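PDB 5AWO: isomaltodextranase from Arthrobacter globiformis, which hydrolyses alpha-1,6-glucosidic linkages in dextran-like polysaccharides, removing successive isomaltose units from the non-reducing ends of the chains. Local coordinates for residues A481-A487 and A512-F518; Y496-V502 and N602-I606; T541-T547 and P559-P565. All blocks are in the same frame, centred on the assembly; numbering follows the deposited sequence.

How the contacts relate
All three contacts lie in the carbohydrate-binding module and join antiparallel strands. Contact 1 and contact 3 belong to the same sheet, with centres about 15 Å apart: contact 1 adds the edge strand 482-484, and contact 3 is a hairpin nearer the other edge. Contact 2 lies in the second sheet and touches contact 1, where Val502 meets Trp483, Ala487 and Val516, and Ile606 meets Phe518. Contacts 1 and 2 are largely buried, while contact 3 is largely apolar on one face and partly exposed, with threonines and a histidine, on the other. Glycines and alanines shape contact 1; contact 2 adds an indole-carboxylate bond and a bulge.

Contact 1: A481-A487 and A512-F518; sequences AAWGGGA and ADPLVTF
The methyl group of Ala481 meets two side chains of 512-518, its CB lying 3.8 Å from Val516 CG1 and 3.7 Å from Phe518 CE1; an alanine suits a place shared with a valine branch and a phenyl ring. Val516 carries CG1 anti to its backbone N (chi1 180°), which lays this branch beside Ala481 and the carbonyl of Ala482, while CG2 looks toward Trp483 and Ala487 at looser range. Trp483 and Val516, a non-hydrogen-bonded pair of these antiparallel strands, share one face of the sheet. The indole is held mostly from outside: NE1 bonds to Ala478 O, Lys375 makes a cation-pi contact, and Tyr378 meets it edge-to-face.

Leu515, in a hydrogen-bonded pair with Gly484, occupies the other face with Ala482 and Thr517. Its CG stands between the backbone N and the carbonyl carbon (chi1 60°), bringing CD1 to 3.8 Å from Gly484 N. A side chain on Gly484 would press on that methyl, and one on Gly485 would collide with Asp513 O, so glycine fits both places. Gly484 also begins a type I' turn to Ala487. Its O takes Leu515 N at 2.9 Å and Ala487 N at 3.2 Å from opposite faces of the carbonyl plane. Thr517 turns its OG1 to Thr590 on the next strand. Strand 482-484 is the edge of its sheet, and Trp483 and Val516 pack on Val502 of the other sheet: the two-sheet packing of a beta sandwich, here the CBM35 module.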
ATOM      1  N   ALA A 481      11.459  -0.258   9.126  1.00 18.03           N
ATOM      2  CA  ALA A 481      10.243   0.421   9.517  1.00 17.06           C
ATOM      3  C   ALA A 481       9.724   1.318   8.392  1.00 15.92           C
ATOM      4  O   ALA A 481      10.197   1.212   7.270  1.00 16.45           O
ATOM      5  CB  ALA A 481      10.493   1.229  10.797  1.00 18.21           C
ATOM      6  N   ALA A 482       8.723   2.142   8.714  1.00 16.12           N
ATOM      7  CA  ALA A 482       8.126   3.070   7.774  1.00 16.61           C
ATOM      8  C   ALA A 482       8.822   4.414   7.843  1.00 16.96           C
ATOM      9  O   ALA A 482       9.027   4.933   8.941  1.00 17.72           O
ATOM     10  CB  ALA A 482       6.641   3.221   8.049  1.00 16.84           C
ATOM     11  N   TRP A 483       9.130   4.988   6.691  1.00 16.36           N
ATOM     12  CA  TRP A 483       9.818   6.264   6.558  1.00 16.68           C
ATOM     13  C   TRP A 483       8.917   7.296   5.906  1.00 17.74           C
ATOM     14  O   TRP A 483       8.245   6.998   4.923  1.00 16.97           O
ATOM     15  CB  TRP A 483      11.068   6.156   5.697  1.00 16.33           C
ATOM     16  CG  TRP A 483      11.955   4.993   6.016  1.00 15.60           C
ATOM     17  CD1 TRP A 483      12.171   4.448   7.240  1.00 16.28           C
ATOM     18  CD2 TRP A 483      12.711   4.214   5.089  1.00 15.79           C
ATOM     19  NE1 TRP A 483      13.023   3.382   7.141  1.00 16.73           N
ATOM     20  CE2 TRP A 483      13.391   3.231   5.831  1.00 15.97           C
ATOM     21  CE3 TRP A 483      12.915   4.275   3.704  1.00 15.82           C
ATOM     22  CZ2 TRP A 483      14.205   2.272   5.234  1.00 15.83           C
ATOM     23  CZ3 TRP A 483      13.724   3.338   3.118  1.00 15.51           C
ATOM     24  CH2 TRP A 483      14.385   2.352   3.889  1.00 15.87           C
ATOM     25  N   GLY A 484       8.924   8.530   6.429  1.00 18.73           N
ATOM     26  CA  GLY A 484       8.209   9.626   5.806  1.00 18.52           C
ATOM     27  C   GLY A 484       8.956  10.949   5.853  1.00 18.68           C
ATOM     28  O   GLY A 484       9.949  11.084   6.577  1.00 19.11           O
ATOM     29  N   GLY A 485       8.517  11.893   5.013  1.00 18.25           N
ATOM     30  CA  GLY A 485       9.011  13.273   5.069  1.00 19.49           C
ATOM     31  C   GLY A 485      10.455  13.505   4.710  1.00 20.49           C
ATOM     32  O   GLY A 485      10.980  14.596   4.976  1.00 21.62           O
ATOM     33  N   GLY A 486      11.104  12.517   4.089  1.00 19.95           N
ATOM     34  CA  GLY A 486      12.496  12.633   3.698  1.00 19.45           C
ATOM     35  C   GLY A 486      13.417  11.714   4.479  1.00 19.50           C
ATOM     36  O   GLY A 486      14.569  11.549   4.092  1.00 20.82           O
ATOM     37  N   ALA A 487      12.939  11.110   5.564  1.00 17.66           N
ATOM     38  CA  ALA A 487      13.727  10.054   6.214  1.00 18.27           C
ATOM     39  C   ALA A 487      13.995   8.932   5.228  1.00 18.67           C
ATOM     40  O   ALA A 487      13.133   8.623   4.378  1.00 17.98           O
ATOM     41  CB  ALA A 487      13.015   9.493   7.414  1.00 18.15           C
ATOM     42  N   ALA A 512       7.156  19.003   4.953  1.00 32.34           N
ATOM     43  CA  ALA A 512       6.973  17.846   5.828  1.00 28.48           C
ATOM     44  C   ALA A 512       8.169  17.674   6.762  1.00 25.25           C
ATOM     45  O   ALA A 512       9.288  18.068   6.448  1.00 27.44           O
ATOM     46  CB  ALA A 512       6.778  16.579   5.008  1.00 28.52           C
ATOM     47  N   ASP A 513       7.907  17.065   7.899  1.00 23.69           N
ATOM     48  CA  ASP A 513       8.940  16.722   8.848  1.00 22.96           C
ATOM     49  C   ASP A 513       9.376  15.268   8.647  1.00 21.56           C
ATOM     50  O   ASP A 513       8.539  14.369   8.625  1.00 21.79           O
ATOM     51  CB  ASP A 513       8.414  16.917  10.260  1.00 22.91           C
ATOM     52  CG  ASP A 513       8.081  18.377  10.555  1.00 23.04           C
ATOM     53  OD1 ASP A 513       8.770  19.248   9.988  1.00 23.76           O
ATOM     54  OD2 ASP A 513       7.101  18.612  11.288  1.00 23.32           O
ATOM     55  N   PRO A 514      10.681  15.026   8.545  1.00 20.02           N
ATOM     56  CA  PRO A 514      11.110  13.615   8.410  1.00 20.47           C
ATOM     57  C   PRO A 514      10.752  12.797   9.631  1.00 21.33           C
ATOM     58  O   PRO A 514      10.818  13.289  10.765  1.00 21.27           O
ATOM     59  CB  PRO A 514      12.623  13.705   8.254  1.00 21.64           C
ATOM     60  CG  PRO A 514      12.994  15.128   8.249  1.00 22.87           C
ATOM     61  CD  PRO A 514      11.816  15.964   8.601  1.00 21.65           C
ATOM     62  N   LEU A 515      10.351  11.546   9.415  1.00 19.37           N
ATOM     63  CA  LEU A 515       9.911  10.705  10.509  1.00 19.01           C
ATOM     64  C   LEU A 515      10.088   9.219  10.198  1.00 19.54           C
ATOM     65  O   LEU A 515      10.261   8.824   9.035  1.00 19.86           O
ATOM     66  CB  LEU A 515       8.443  11.004  10.886  1.00 19.67           C
ATOM     67  CG  LEU A 515       7.369  10.800   9.785  1.00 20.31           C
ATOM     68  CD1 LEU A 515       6.944   9.332   9.608  1.00 20.66           C
ATOM     69  CD2 LEU A 515       6.135  11.679  10.012  1.00 21.53           C
ATOM     70  N   VAL A 516      10.006   8.439  11.263  1.00 18.73           N
ATOM     71  CA  VAL A 516       9.986   6.972  11.217  1.00 18.79           C
ATOM     72  C   VAL A 516       8.847   6.495  12.078  1.00 19.86           C
ATOM     73  O   VAL A 516       8.623   7.001  13.188  1.00 19.86           O
ATOM     74  CB  VAL A 516      11.295   6.345  11.727  1.00 19.26           C
ATOM     75  CG1 VAL A 516      11.240   4.821  11.676  1.00 20.14           C
ATOM     76  CG2 VAL A 516      12.469   6.851  10.921  1.00 20.10           C
ATOM     77  N   THR A 517       8.088   5.528  11.570  1.00 18.09           N
ATOM     78  CA  THR A 517       6.956   4.965  12.291  1.00 17.74           C
ATOM     79  C   THR A 517       7.131   3.472  12.502  1.00 18.08           C
ATOM     80  O   THR A 517       7.427   2.715  11.553  1.00 18.42           O
ATOM     81  CB  THR A 517       5.616   5.235  11.568  1.00 18.07           C
ATOM     82  OG1 THR A 517       5.398   6.659  11.493  1.00 18.12           O
ATOM     83  CG2 THR A 517       4.448   4.575  12.234  1.00 18.08           C
ATOM     84  N   PHE A 518       6.912   3.061  13.744  1.00 18.57           N
ATOM     85  CA  PHE A 518       6.979   1.669  14.190  1.00 18.50           C
ATOM     86  C   PHE A 518       5.611   1.255  14.687  1.00 19.82           C
ATOM     87  O   PHE A 518       4.931   2.017  15.388  1.00 20.81           O
ATOM     88  CB  PHE A 518       7.957   1.497  15.364  1.00 18.74           C
ATOM     89  CG  PHE A 518       9.357   1.931  15.077  1.00 18.83           C
ATOM     90  CD1 PHE A 518      10.298   1.035  14.582  1.00 20.26           C
ATOM     91  CD2 PHE A 518       9.761   3.231  15.363  1.00 21.69           C
ATOM     92  CE1 PHE A 518      11.600   1.417  14.350  1.00 20.35           C
ATOM     93  CE2 PHE A 518      11.058   3.623  15.126  1.00 20.58           C
ATOM     94  CZ  PHE A 518      11.987   2.729  14.620  1.00 21.69           C
TER

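Contact 2: Y496-V502 and N602-I606; sequences YDGNGFV and NLNWI
Val502 and Leu603 form an antiparallel hydrogen-bonded pair, their CA atoms 5.1 Å apart, with Val502 N reaching Leu603 O at 2.8 Å and Leu603 N returning to Val502 O at 2.9 Å. Next to this pair, Asn604 and Trp605 both face Arg533 of strand 526-535 in a classic beta bulge. A water lies between two carbonyls, 3.0 Å from Gly500 O and 2.8 Å from Asn604 O.

Val502 and Leu603 send their branched apolar chains to the same side of the sheet, where Val516 and Phe518 of the facing sheet receive them. Phe501 lies on the other side. Its CG is set between the backbone N and the carbonyl carbon (chi1 52°), and the ring meets the side chain of Asn602 obliquely, with CD1 3.8 Å from Asn602 CB, ring and amide planes 30° apart. Trp573 meets the same ring edge-to-face.

The side chain of Asn604 crosses that of Asp497 at about a right angle, its amide close to the backbone of Asp497 and Gly500. At the far end of the contact, Asp497 reaches the edge of the Trp605 indole. Trp605 NE1 donates to Asp497 OD2 at 2.9 Å in a nearly straight bond, and OD2 accepts through its anti lone pair. OD2 lies in the indole plane, where the N-H points, and the carboxylate is nearly coplanar with the ring (9°). Tryptophan serves well here because it offers an aromatic ring for Arg475 and a single directed N-H for Asp497.

Arg475 makes a cation-pi contact with the indole, and both it and Arg533 form long, weak ion pairs with Asp497 OD2. The chemistry suggests that a neutral donor fixes the direction of the carboxylate, while the two more distant arginines would offset its negative charge.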
ATOM      1  N   TYR A 496      26.652   0.705  12.950  1.00 24.35           N
ATOM      2  CA  TYR A 496      25.240   0.340  13.008  1.00 24.65           C
ATOM      3  C   TYR A 496      25.085  -1.183  13.151  1.00 22.89           C
ATOM      4  O   TYR A 496      25.901  -1.936  12.648  1.00 24.30           O
ATOM      5  CB  TYR A 496      24.510   0.826  11.748  1.00 23.16           C
ATOM      6  CG  TYR A 496      25.154   0.394  10.458  1.00 23.68           C
ATOM      7  CD1 TYR A 496      24.896  -0.852   9.908  1.00 23.36           C
ATOM      8  CD2 TYR A 496      26.040   1.221   9.789  1.00 23.11           C
ATOM      9  CE1 TYR A 496      25.470  -1.241   8.728  1.00 23.26           C
ATOM     10  CE2 TYR A 496      26.657   0.832   8.626  1.00 23.61           C
ATOM     11  CZ  TYR A 496      26.365  -0.413   8.084  1.00 23.60           C
ATOM     12  OH  TYR A 496      26.968  -0.782   6.922  1.00 24.73           O
ATOM     13  N   ASP A 497      24.051  -1.588  13.875  1.00 22.65           N
ATOM     14  CA  ASP A 497      23.531  -2.961  13.886  1.00 23.05           C
ATOM     15  C   ASP A 497      22.721  -3.197  12.608  1.00 24.21           C
ATOM     16  O   ASP A 497      21.984  -2.321  12.169  1.00 22.50           O
ATOM     17  CB  ASP A 497      22.648  -3.182  15.117  1.00 23.83           C
ATOM     18  CG  ASP A 497      23.439  -3.086  16.445  1.00 24.59           C
ATOM     19  OD1 ASP A 497      24.589  -3.563  16.477  1.00 27.38           O
ATOM     20  OD2 ASP A 497      22.875  -2.550  17.420  1.00 25.42           O
ATOM     21  N   GLY A 498      22.871  -4.365  12.003  1.00 23.02           N
ATOM     22  CA  GLY A 498      22.123  -4.687  10.788  1.00 23.60           C
ATOM     23  C   GLY A 498      22.730  -4.153   9.499  1.00 23.16           C
ATOM     24  O   GLY A 498      23.938  -4.008   9.397  1.00 25.89           O
ATOM     25  N   ASN A 499      21.872  -3.887   8.516  1.00 23.53           N
ATOM     26  CA  ASN A 499      22.297  -3.516   7.157  1.00 22.38           C
ATOM     27  C   ASN A 499      22.494  -1.995   7.000  1.00 20.06           C
ATOM     28  O   ASN A 499      23.026  -1.558   5.993  1.00 19.68           O
ATOM     29  CB  ASN A 499      21.272  -4.019   6.093  1.00 23.48           C
ATOM     30  CG  ASN A 499      19.921  -3.361   6.199  1.00 23.29           C
ATOM     31  OD1 ASN A 499      19.391  -3.187   7.265  1.00 24.11           O
ATOM     32  ND2 ASN A 499      19.284  -3.072   5.027  1.00 25.13           N
ATOM     33  N   GLY A 500      22.054  -1.223   7.998  1.00 21.31           N
ATOM     34  CA  GLY A 500      22.133   0.234   7.937  1.00 20.34           C
ATOM     35  C   GLY A 500      21.290   0.899   9.005  1.00 19.09           C
ATOM     36  O   GLY A 500      21.017   0.318  10.069  1.00 20.66           O
ATOM     37  N   PHE A 501      20.829   2.111   8.703  1.00 18.69           N
ATOM     38  CA  PHE A 501      20.111   2.932   9.641  1.00 19.36           C
ATOM     39  C   PHE A 501      19.258   3.930   8.877  1.00 18.28           C
ATOM     40  O   PHE A 501      19.269   3.945   7.643  1.00 17.98           O
ATOM     41  CB  PHE A 501      21.100   3.674  10.579  1.00 19.12           C
ATOM     42  CG  PHE A 501      22.181   4.417   9.856  1.00 19.24           C
ATOM     43  CD1 PHE A 501      22.000   5.737   9.422  1.00 19.42           C
ATOM     44  CD2 PHE A 501      23.382   3.797   9.597  1.00 19.29           C
ATOM     45  CE1 PHE A 501      23.016   6.406   8.762  1.00 19.89           C
ATOM     46  CE2 PHE A 501      24.395   4.453   8.934  1.00 19.90           C
ATOM     47  CZ  PHE A 501      24.217   5.768   8.505  1.00 20.88           C
ATOM     48  N   VAL A 502      18.531   4.773   9.603  1.00 19.90           N
ATOM     49  CA  VAL A 502      17.764   5.824   8.966  1.00 19.31           C
ATOM     50  C   VAL A 502      18.436   7.178   9.141  1.00 20.31           C
ATOM     51  O   VAL A 502      18.784   7.534  10.263  1.00 21.72           O
ATOM     52  CB  VAL A 502      16.330   5.849   9.516  1.00 19.38           C
ATOM     53  CG1 VAL A 502      15.590   7.120   9.085  1.00 19.69           C
ATOM     54  CG2 VAL A 502      15.587   4.622   9.019  1.00 19.26           C
ATOM     55  N   ASN A 602      20.877  10.210  13.453  1.00 21.99           N
ATOM     56  CA  ASN A 602      20.638   9.004  12.639  1.00 22.44           C
ATOM     57  C   ASN A 602      20.083   7.961  13.587  1.00 23.76           C
ATOM     58  O   ASN A 602      20.544   7.847  14.723  1.00 23.90           O
ATOM     59  CB  ASN A 602      21.910   8.528  11.984  1.00 23.02           C
ATOM     60  CG  ASN A 602      22.391   9.467  10.892  1.00 23.57           C
ATOM     61  OD1 ASN A 602      21.593  10.151  10.258  1.00 23.70           O
ATOM     62  ND2 ASN A 602      23.700   9.499  10.658  1.00 24.12           N
ATOM     63  N   LEU A 603      19.083   7.195  13.154  1.00 21.77           N
ATOM     64  CA  LEU A 603      18.414   6.266  14.036  1.00 21.56           C
ATOM     65  C   LEU A 603      18.641   4.835  13.572  1.00 21.50           C
ATOM     66  O   LEU A 603      18.338   4.503  12.424  1.00 21.64           O
ATOM     67  CB  LEU A 603      16.913   6.557  14.106  1.00 22.49           C
ATOM     68  CG  LEU A 603      16.117   5.710  15.086  1.00 23.16           C
ATOM     69  CD1 LEU A 603      16.450   6.062  16.542  1.00 24.08           C
ATOM     70  CD2 LEU A 603      14.633   5.854  14.837  1.00 23.02           C
ATOM     71  N   ASN A 604      19.152   3.993  14.472  1.00 21.98           N
ATOM     72  CA  ASN A 604      19.387   2.575  14.183  1.00 22.46           C
ATOM     73  C   ASN A 604      18.215   1.698  14.575  1.00 22.89           C
ATOM     74  O   ASN A 604      17.754   0.880  13.770  1.00 21.65           O
ATOM     75  CB  ASN A 604      20.640   2.117  14.919  1.00 22.80           C
ATOM     76  CG  ASN A 604      21.199   0.810  14.392  1.00 24.30           C
ATOM     77  OD1 ASN A 604      20.807   0.281  13.326  1.00 25.41           O
ATOM     78  ND2 ASN A 604      22.136   0.294  15.113  1.00 22.89           N
ATOM     79  N   TRP A 605      17.709   1.840  15.793  1.00 21.90           N
ATOM     80  CA  TRP A 605      16.604   1.044  16.261  1.00 23.34           C
ATOM     81  C   TRP A 605      15.941   1.635  17.476  1.00 24.35           C
ATOM     82  O   TRP A 605      16.504   2.554  18.100  1.00 25.72           O
ATOM     83  CB  TRP A 605      17.019  -0.413  16.521  1.00 22.48           C
ATOM     84  CG  TRP A 605      18.256  -0.718  17.394  1.00 23.30           C
ATOM     85  CD1 TRP A 605      19.407  -1.267  16.969  1.00 23.58           C
ATOM     86  CD2 TRP A 605      18.391  -0.578  18.830  1.00 25.16           C
ATOM     87  NE1 TRP A 605      20.281  -1.479  18.029  1.00 24.43           N
ATOM     88  CE2 TRP A 605      19.670  -1.060  19.177  1.00 25.23           C
ATOM     89  CE3 TRP A 605      17.558  -0.099  19.843  1.00 25.82           C
ATOM     90  CZ2 TRP A 605      20.143  -1.053  20.503  1.00 25.01           C
ATOM     91  CZ3 TRP A 605      18.036  -0.093  21.164  1.00 27.25           C
ATOM     92  CH2 TRP A 605      19.310  -0.570  21.466  1.00 25.85           C
ATOM     93  N   ILE A 606      14.734   1.183  17.769  1.00 24.21           N
ATOM     94  CA  ILE A 606      14.153   1.337  19.096  1.00 24.56           C
ATOM     95  C   ILE A 606      14.021  -0.037  19.756  1.00 26.09           C
ATOM     96  O   ILE A 606      13.962  -1.074  19.081  1.00 25.65           O
ATOM     97  CB  ILE A 606      12.797   2.088  19.115  1.00 24.94           C
ATOM     98  CG1 ILE A 606      11.680   1.273  18.443  1.00 24.48           C
ATOM     99  CG2 ILE A 606      12.925   3.461  18.466  1.00 25.77           C
ATOM    100  CD1 ILE A 606      10.314   1.848  18.692  1.00 25.05           C
TER
HETATM  101  O   HOH W   1      18.169   0.225  11.125  1.00 25.72           O

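Contact 3: T541-T547 and P559-P565; sequences TSTMTVT and PVHVSFP
Strands 542-547 and 559-564 run antiparallel as the arms of a beta hairpin, their axes 4.5 Å apart at the closest and inclined at 146°. Five residue pairs and six backbone hydrogen bonds join them, starting with Ser542 and Phe564, whose Phe564 N to Ser542 O bond is 2.7 Å long, and ending with Val546 and Val560. The hairpin belongs to a sheet of the CBM35 beta sandwich, and its two faces differ.

The inner face is largely apolar. Phe564 lies across the base of Met544 at about a right angle, with CE1 3.7 Å from Met544 CB, while Ser542 O lies at the ring edge and in its plane. Ile591, Ile601 and an edge-to-face Tyr534 complete the surroundings, a setting in which a broad flat ring fills the room between branched chains. With Phe564 cut back to an alanine, a gap would probably open beside Met544 and Tyr534 would lose its edge-to-face partner. Further along, Val546 and Val562 touch through their CG2 methyls at 3.6 Å. Each has CG1 anti to its backbone N (chi1 177° and 175°), which leaves CG2 for this meeting; both valines also touch Tyr532.

The outer face carries Thr543, Thr545 and His561. Two threonine hydroxyls and an imidazole suit it because all three bond to Asp597: its OD1 is bonded to Thr543 OG1 and His561 ND1, its OD2 to Thr545 OG1. Both carboxylate oxygens are thus engaged, and the aspartate gathers neighbouring strands from one side. Nearer the connecting loop, Pro559, preceded by a cis peptide bond, touches the CG2 methyls of two threonines, with CB 3.6 Å from Thr545 CG2, and Thr547 CG2 presses to 3.5 Å from Pro559 CA.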
ATOM      1  N   THR A 541      23.481  18.712  21.780  1.00 35.52           N
ATOM      2  CA  THR A 541      22.299  17.885  21.985  1.00 36.27           C
ATOM      3  C   THR A 541      21.343  18.099  20.803  1.00 34.25           C
ATOM      4  O   THR A 541      21.144  19.229  20.330  1.00 33.00           O
ATOM      5  CB  THR A 541      21.585  18.213  23.319  1.00 38.43           C
ATOM      6  OG1 THR A 541      22.467  17.950  24.422  1.00 42.26           O
ATOM      7  CG2 THR A 541      20.325  17.382  23.503  1.00 39.37           C
ATOM      8  N   SER A 542      20.799  17.001  20.291  1.00 31.67           N
ATOM      9  CA  SER A 542      19.734  17.071  19.295  1.00 29.69           C
ATOM     10  C   SER A 542      18.427  16.622  19.939  1.00 27.08           C
ATOM     11  O   SER A 542      18.429  15.954  20.968  1.00 27.97           O
ATOM     12  CB  SER A 542      20.067  16.182  18.108  1.00 26.98           C
ATOM     13  OG  SER A 542      21.191  16.639  17.404  1.00 25.95           O
ATOM     14  N   THR A 543      17.294  16.984  19.347  1.00 25.50           N
ATOM     15  CA  THR A 543      16.023  16.500  19.861  1.00 25.54           C
ATOM     16  C   THR A 543      15.190  15.924  18.716  1.00 24.22           C
ATOM     17  O   THR A 543      15.359  16.315  17.574  1.00 23.01           O
ATOM     18  CB  THR A 543      15.218  17.568  20.644  1.00 25.89           C
ATOM     19  OG1 THR A 543      14.664  18.554  19.763  1.00 25.82           O
ATOM     20  CG2 THR A 543      16.116  18.254  21.690  1.00 26.95           C
ATOM     21  N   MET A 544      14.316  14.998  19.067  1.00 25.92           N
ATOM     22  CA  MET A 544      13.277  14.498  18.152  1.00 25.76           C
ATOM     23  C   MET A 544      11.949  14.501  18.861  1.00 27.39           C
ATOM     24  O   MET A 544      11.890  14.338  20.084  1.00 28.43           O
ATOM     25  CB  MET A 544      13.589  13.060  17.695  1.00 25.29           C
ATOM     26  CG  MET A 544      14.883  12.937  16.940  1.00 25.27           C
ATOM     27  SD  MET A 544      14.863  13.615  15.270  1.00 25.31           S
ATOM     28  CE  MET A 544      16.480  14.357  15.097  1.00 28.79           C
ATOM     29  N   THR A 545      10.878  14.672  18.091  1.00 25.28           N
ATOM     30  CA  THR A 545       9.535  14.593  18.625  1.00 26.14           C
ATOM     31  C   THR A 545       9.034  13.152  18.545  1.00 27.28           C
ATOM     32  O   THR A 545       9.128  12.528  17.478  1.00 27.64           O
ATOM     33  CB  THR A 545       8.595  15.541  17.854  1.00 27.06           C
ATOM     34  OG1 THR A 545       9.087  16.894  17.960  1.00 27.66           O
ATOM     35  CG2 THR A 545       7.183  15.443  18.379  1.00 27.17           C
ATOM     36  N   VAL A 546       8.530  12.626  19.662  1.00 27.66           N
ATOM     37  CA  VAL A 546       8.078  11.233  19.766  1.00 28.13           C
ATOM     38  C   VAL A 546       6.625  11.197  20.204  1.00 31.60           C
ATOM     39  O   VAL A 546       6.244  11.852  21.183  1.00 31.60           O
ATOM     40  CB  VAL A 546       8.929  10.397  20.745  1.00 27.60           C
ATOM     41  CG1 VAL A 546       8.378   8.974  20.879  1.00 28.41           C
ATOM     42  CG2 VAL A 546      10.387  10.364  20.302  1.00 27.24           C
ATOM     43  N   THR A 547       5.807  10.452  19.460  1.00 28.15           N
ATOM     44  CA  THR A 547       4.436  10.199  19.844  1.00 28.48           C
ATOM     45  C   THR A 547       4.127   8.705  19.870  1.00 28.70           C
ATOM     46  O   THR A 547       4.835   7.884  19.254  1.00 28.30           O
ATOM     47  CB  THR A 547       3.413  10.875  18.904  1.00 28.04           C
ATOM     48  OG1 THR A 547       3.572  10.407  17.543  1.00 28.64           O
ATOM     49  CG2 THR A 547       3.539  12.373  18.927  1.00 29.30           C
ATOM     50  N   PRO A 559       2.858  14.655  21.902  1.00 31.36           N
ATOM     51  CA  PRO A 559       4.222  14.733  21.402  1.00 31.61           C
ATOM     52  C   PRO A 559       5.136  15.331  22.458  1.00 34.11           C
ATOM     53  O   PRO A 559       4.743  16.286  23.140  1.00 35.02           O
ATOM     54  CB  PRO A 559       4.119  15.662  20.183  1.00 30.65           C
ATOM     55  CG  PRO A 559       2.676  15.838  19.904  1.00 31.19           C
ATOM     56  CD  PRO A 559       1.955  15.567  21.193  1.00 30.28           C
ATOM     57  N   VAL A 560       6.314  14.751  22.605  1.00 33.83           N
ATOM     58  CA  VAL A 560       7.348  15.298  23.471  1.00 35.52           C
ATOM     59  C   VAL A 560       8.685  15.313  22.747  1.00 35.56           C
ATOM     60  O   VAL A 560       8.965  14.455  21.904  1.00 31.65           O
ATOM     61  CB  VAL A 560       7.490  14.526  24.806  1.00 36.06           C
ATOM     62  CG1 VAL A 560       6.222  14.659  25.641  1.00 36.61           C
ATOM     63  CG2 VAL A 560       7.852  13.061  24.577  1.00 37.36           C
ATOM     64  N   HIS A 561       9.508  16.297  23.080  1.00 34.40           N
ATOM     65  CA  HIS A 561      10.879  16.335  22.613  1.00 32.47           C
ATOM     66  C   HIS A 561      11.672  15.386  23.480  1.00 34.35           C
ATOM     67  O   HIS A 561      11.701  15.537  24.708  1.00 36.36           O
ATOM     68  CB  HIS A 561      11.476  17.741  22.731  1.00 32.90           C
ATOM     69  CG  HIS A 561      10.787  18.773  21.894  1.00 31.32           C
ATOM     70  ND1 HIS A 561      10.836  18.768  20.518  1.00 29.84           N
ATOM     71  CD2 HIS A 561      10.050  19.856  22.239  1.00 29.71           C
ATOM     72  CE1 HIS A 561      10.145  19.791  20.050  1.00 29.39           C
ATOM     73  NE2 HIS A 561       9.663  20.473  21.076  1.00 31.30           N
ATOM     74  N   VAL A 562      12.295  14.396  22.849  1.00 32.03           N
ATOM     75  CA  VAL A 562      13.226  13.496  23.501  1.00 30.60           C
ATOM     76  C   VAL A 562      14.625  13.963  23.121  1.00 30.48           C
ATOM     77  O   VAL A 562      14.865  14.336  21.970  1.00 30.93           O
ATOM     78  CB  VAL A 562      12.980  12.032  23.062  1.00 30.02           C
ATOM     79  CG1 VAL A 562      14.030  11.108  23.655  1.00 31.33           C
ATOM     80  CG2 VAL A 562      11.584  11.597  23.466  1.00 30.92           C
ATOM     81  N   SER A 563      15.543  14.006  24.086  1.00 30.82           N
ATOM     82  CA  SER A 563      16.856  14.582  23.846  1.00 30.19           C
ATOM     83  C   SER A 563      17.895  13.519  23.568  1.00 29.34           C
ATOM     84  O   SER A 563      17.840  12.431  24.143  1.00 32.54           O
ATOM     85  CB  SER A 563      17.286  15.449  25.047  1.00 32.49           C
ATOM     86  OG  SER A 563      16.355  16.497  25.242  1.00 35.15           O
ATOM     87  N   PHE A 564      18.840  13.857  22.697  1.00 28.55           N
ATOM     88  CA  PHE A 564      19.858  12.949  22.186  1.00 29.50           C
ATOM     89  C   PHE A 564      21.246  13.614  22.267  1.00 29.03           C
ATOM     90  O   PHE A 564      21.571  14.472  21.453  1.00 29.45           O
ATOM     91  CB  PHE A 564      19.532  12.573  20.729  1.00 29.82           C
ATOM     92  CG  PHE A 564      18.259  11.785  20.577  1.00 29.88           C
ATOM     93  CD1 PHE A 564      17.033  12.423  20.458  1.00 29.11           C
ATOM     94  CD2 PHE A 564      18.286  10.397  20.541  1.00 30.10           C
ATOM     95  CE1 PHE A 564      15.856  11.698  20.319  1.00 29.85           C
ATOM     96  CE2 PHE A 564      17.108   9.671  20.406  1.00 28.93           C
ATOM     97  CZ  PHE A 564      15.896  10.317  20.295  1.00 30.03           C
ATOM     98  N   PRO A 565      22.079  13.211  23.252  1.00 32.30           N
ATOM     99  CA  PRO A 565      23.391  13.862  23.452  1.00 32.32           C
ATOM    100  C   PRO A 565      24.336  13.792  22.257  1.00 33.37           C
ATOM    101  O   PRO A 565      24.361  12.777  21.543  1.00 32.93           O
ATOM    102  CB  PRO A 565      23.983  13.102  24.648  1.00 31.88           C
ATOM    103  CG  PRO A 565      22.810  12.584  25.399  1.00 31.54           C
ATOM    104  CD  PRO A 565      21.731  12.315  24.367  1.00 31.14           C
TER